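Local coordinates for RabGDI protein (Plasmodium falciparum 3D7, PDB 3P1W) that probably acts as a Rab GDP-dissociation inhibitor, keeping Rab GTPases in their GDP-bound form during vesicle transport, at residues V119-Y124 against T343-I348. Sequence-based numbering, arbitrary orientation.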
ATOM      1  N   VAL A 119      -8.967  -9.684  -8.909  1.00 32.74           N
ATOM      2  CA  VAL A 119      -9.544  -9.227  -7.643  1.00 31.56           C
ATOM      3  C   VAL A 119      -8.970 -10.025  -6.493  1.00 29.89           C
ATOM      4  O   VAL A 119      -8.695 -11.225  -6.610  1.00 30.01           O
ATOM      5  CB  VAL A 119     -11.111  -9.320  -7.658  1.00 33.44           C
ATOM      6  CG1 VAL A 119     -11.583 -10.777  -7.645  1.00 34.34           C
ATOM      7  CG2 VAL A 119     -11.726  -8.570  -6.493  1.00 31.65           C
ATOM      8  N   VAL A 120      -8.776  -9.340  -5.376  1.00 27.09           N
ATOM      9  CA  VAL A 120      -8.437  -9.976  -4.138  1.00 25.14           C
ATOM     10  C   VAL A 120      -9.706 -10.592  -3.592  1.00 25.93           C
ATOM     11  O   VAL A 120     -10.731  -9.935  -3.516  1.00 26.16           O
ATOM     12  CB  VAL A 120      -7.839  -8.957  -3.151  1.00 24.23           C
ATOM     13  CG1 VAL A 120      -7.658  -9.559  -1.758  1.00 22.16           C
ATOM     14  CG2 VAL A 120      -6.466  -8.473  -3.701  1.00 23.09           C
ATOM     15  N   GLU A 121      -9.643 -11.860  -3.222  1.00 26.22           N
ATOM     16  CA  GLU A 121     -10.875 -12.636  -3.027  1.00 27.89           C
ATOM     17  C   GLU A 121     -11.624 -12.318  -1.744  1.00 28.31           C
ATOM     18  O   GLU A 121     -12.825 -12.598  -1.655  1.00 30.08           O
ATOM     19  CB  GLU A 121     -10.612 -14.140  -3.134  1.00 28.61           C
ATOM     20  CG  GLU A 121     -10.232 -14.564  -4.540  1.00 31.11           C
ATOM     21  CD  GLU A 121     -10.220 -16.072  -4.743  1.00 33.65           C
ATOM     22  OE1 GLU A 121     -10.189 -16.848  -3.764  1.00 34.80           O
ATOM     23  OE2 GLU A 121     -10.233 -16.488  -5.912  1.00 36.52           O
ATOM     24  N   GLY A 122     -10.954 -11.734  -0.755  1.00 26.82           N
ATOM     25  CA  GLY A 122     -11.654 -11.344   0.444  1.00 27.30           C
ATOM     26  C   GLY A 122     -10.985 -10.293   1.286  1.00 26.10           C
ATOM     27  O   GLY A 122      -9.782 -10.100   1.223  1.00 25.01           O
ATOM     28  N   SER A 123     -11.810  -9.614   2.064  1.00 26.52           N
ATOM     29  CA  SER A 123     -11.372  -8.564   2.974  1.00 26.06           C
ATOM     30  C   SER A 123     -11.882  -8.928   4.352  1.00 24.31           C
ATOM     31  O   SER A 123     -13.093  -9.175   4.509  1.00 24.73           O
ATOM     32  CB  SER A 123     -12.005  -7.241   2.568  1.00 27.68           C
ATOM     33  OG  SER A 123     -11.921  -7.018   1.170  1.00 32.81           O
ATOM     34  N   TYR A 124     -10.977  -8.970   5.330  1.00 21.80           N
ATOM     35  CA  TYR A 124     -11.258  -9.408   6.691  1.00 21.08           C
ATOM     36  C   TYR A 124     -10.789  -8.348   7.666  1.00 20.72           C
ATOM     37  O   TYR A 124      -9.826  -7.577   7.384  1.00 19.79           O
ATOM     38  CB  TYR A 124     -10.576 -10.753   7.014  1.00 20.58           C
ATOM     39  CG  TYR A 124     -11.163 -11.877   6.198  1.00 22.29           C
ATOM     40  CD1 TYR A 124     -12.131 -12.708   6.737  1.00 25.19           C
ATOM     41  CD2 TYR A 124     -10.806 -12.048   4.853  1.00 23.35           C
ATOM     42  CE1 TYR A 124     -12.718 -13.709   5.977  1.00 27.74           C
ATOM     43  CE2 TYR A 124     -11.409 -13.052   4.064  1.00 27.75           C
ATOM     44  CZ  TYR A 124     -12.370 -13.861   4.630  1.00 28.35           C
ATOM     45  OH  TYR A 124     -12.969 -14.870   3.887  1.00 33.14           O
ATOM     46  N   THR A 343      -9.909 -18.666   0.885  1.00 30.29           N
ATOM     47  CA  THR A 343      -9.600 -17.680  -0.171  1.00 29.88           C
ATOM     48  C   THR A 343      -8.171 -17.821  -0.695  1.00 28.90           C
ATOM     49  O   THR A 343      -7.250 -18.183   0.051  1.00 28.49           O
ATOM     50  CB  THR A 343      -9.835 -16.232   0.280  1.00 28.77           C
ATOM     51  OG1 THR A 343      -9.209 -16.005   1.563  1.00 27.94           O
ATOM     52  CG2 THR A 343     -11.350 -15.936   0.337  1.00 31.01           C
ATOM     53  N   ASN A 344      -8.005 -17.553  -1.986  1.00 28.59           N
ATOM     54  CA  ASN A 344      -6.694 -17.656  -2.651  1.00 27.71           C
ATOM     55  C   ASN A 344      -5.921 -16.345  -2.589  1.00 25.85           C
ATOM     56  O   ASN A 344      -4.728 -16.292  -2.927  1.00 25.20           O
ATOM     57  CB  ASN A 344      -6.871 -18.105  -4.099  1.00 29.27           C
ATOM     58  CG  ASN A 344      -7.302 -19.543  -4.204  1.00 32.63           C
ATOM     59  OD1 ASN A 344      -6.783 -20.399  -3.496  1.00 37.68           O
ATOM     60  ND2 ASN A 344      -8.261 -19.820  -5.070  1.00 35.41           N
ATOM     61  N   SER A 345      -6.624 -15.293  -2.200  1.00 23.93           N
ATOM     62  CA  SER A 345      -6.019 -14.035  -1.869  1.00 23.06           C
ATOM     63  C   SER A 345      -6.927 -13.315  -0.868  1.00 22.67           C
ATOM     64  O   SER A 345      -8.170 -13.410  -0.926  1.00 22.71           O
ATOM     65  CB  SER A 345      -5.794 -13.197  -3.125  1.00 23.68           C
ATOM     66  OG  SER A 345      -6.994 -13.070  -3.869  1.00 25.45           O
ATOM     67  N   CYS A 346      -6.327 -12.630   0.092  1.00 21.07           N
ATOM     68  CA  CYS A 346      -7.120 -11.850   1.029  1.00 21.29           C
ATOM     69  C   CYS A 346      -6.262 -10.825   1.756  1.00 19.81           C
ATOM     70  O   CYS A 346      -5.036 -10.869   1.693  1.00 19.14           O
ATOM     71  CB  CYS A 346      -7.889 -12.749   2.047  1.00 20.89           C
ATOM     72  SG  CYS A 346      -6.906 -13.650   3.207  1.00 25.02           S
ATOM     73  N   GLN A 347      -6.949  -9.867   2.369  1.00 19.87           N
ATOM     74  CA  GLN A 347      -6.382  -8.826   3.222  1.00 18.97           C
ATOM     75  C   GLN A 347      -7.045  -8.936   4.605  1.00 19.98           C
ATOM     76  O   GLN A 347      -8.283  -9.100   4.700  1.00 21.61           O
ATOM     77  CB  GLN A 347      -6.676  -7.444   2.638  1.00 20.41           C
ATOM     78  CG  GLN A 347      -6.123  -6.248   3.465  1.00 20.79           C
ATOM     79  CD  GLN A 347      -6.287  -4.915   2.733  1.00 25.61           C
ATOM     80  OE1 GLN A 347      -5.448  -4.014   2.831  1.00 25.00           O
ATOM     81  NE2 GLN A 347      -7.353  -4.806   1.972  1.00 29.62           N
ATOM     82  N   ILE A 348      -6.235  -8.880   5.655  1.00 17.95           N
ATOM     83  CA  ILE A 348      -6.707  -8.830   7.024  1.00 17.72           C
ATOM     84  C   ILE A 348      -6.178  -7.575   7.673  1.00 17.09           C
ATOM     85  O   ILE A 348      -4.973  -7.342   7.685  1.00 16.89           O
ATOM     86  CB  ILE A 348      -6.238 -10.056   7.852  1.00 18.32           C
ATOM     87  CG1 ILE A 348      -6.689 -11.386   7.224  1.00 18.11           C
ATOM     88  CG2 ILE A 348      -6.708  -9.969   9.306  1.00 19.23           C
ATOM     89  CD1 ILE A 348      -5.937 -12.598   7.784  1.00 19.54           C
TER
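Val120 lays its CG1 methyl against the backbone of segment 343-348, 3.6 Å from Cys346 CA; chi1 of 172° sets that methyl anti to the backbone N. At Glu121 the grip turns polar. Its N donates to Ser345 OG at 3.0 Å, a hydroxyl that also bonds Gln369, and more weakly to Ser345 O. The side chain, extended beyond CG, runs alongside Asn344 in the same direction, and Asn344 N points almost straight (172°) at Glu121 OE1, 2.9 Å away, meeting it from above the carboxylate plane. Gly122 N adds a weak bond to Ser345 O. Strands 117-129 and 346-350 are parallel neighbours in the large mixed sheet of this Rab GDI, and strand 346-350 lies between 117-129 and 361-367. Gln347 N reaches Gly122 O at 3.1 Å, then Gln347 O accepts Tyr124 N at 2.8 Å. Ser123 and Gln347 share one face of the sheet; Tyr124 and Ile348 share the other. With chi1 at -67°, the Tyr124 ring swings back over Gly122, bringing CE2 within 4.1 Å of Cys346 CB, while the sulfur sits oblique to the ring. Tyr124 OH bonds Asn341 and touches Thr343 CG2, and Tyr124 CB packs on Ile348 CG1.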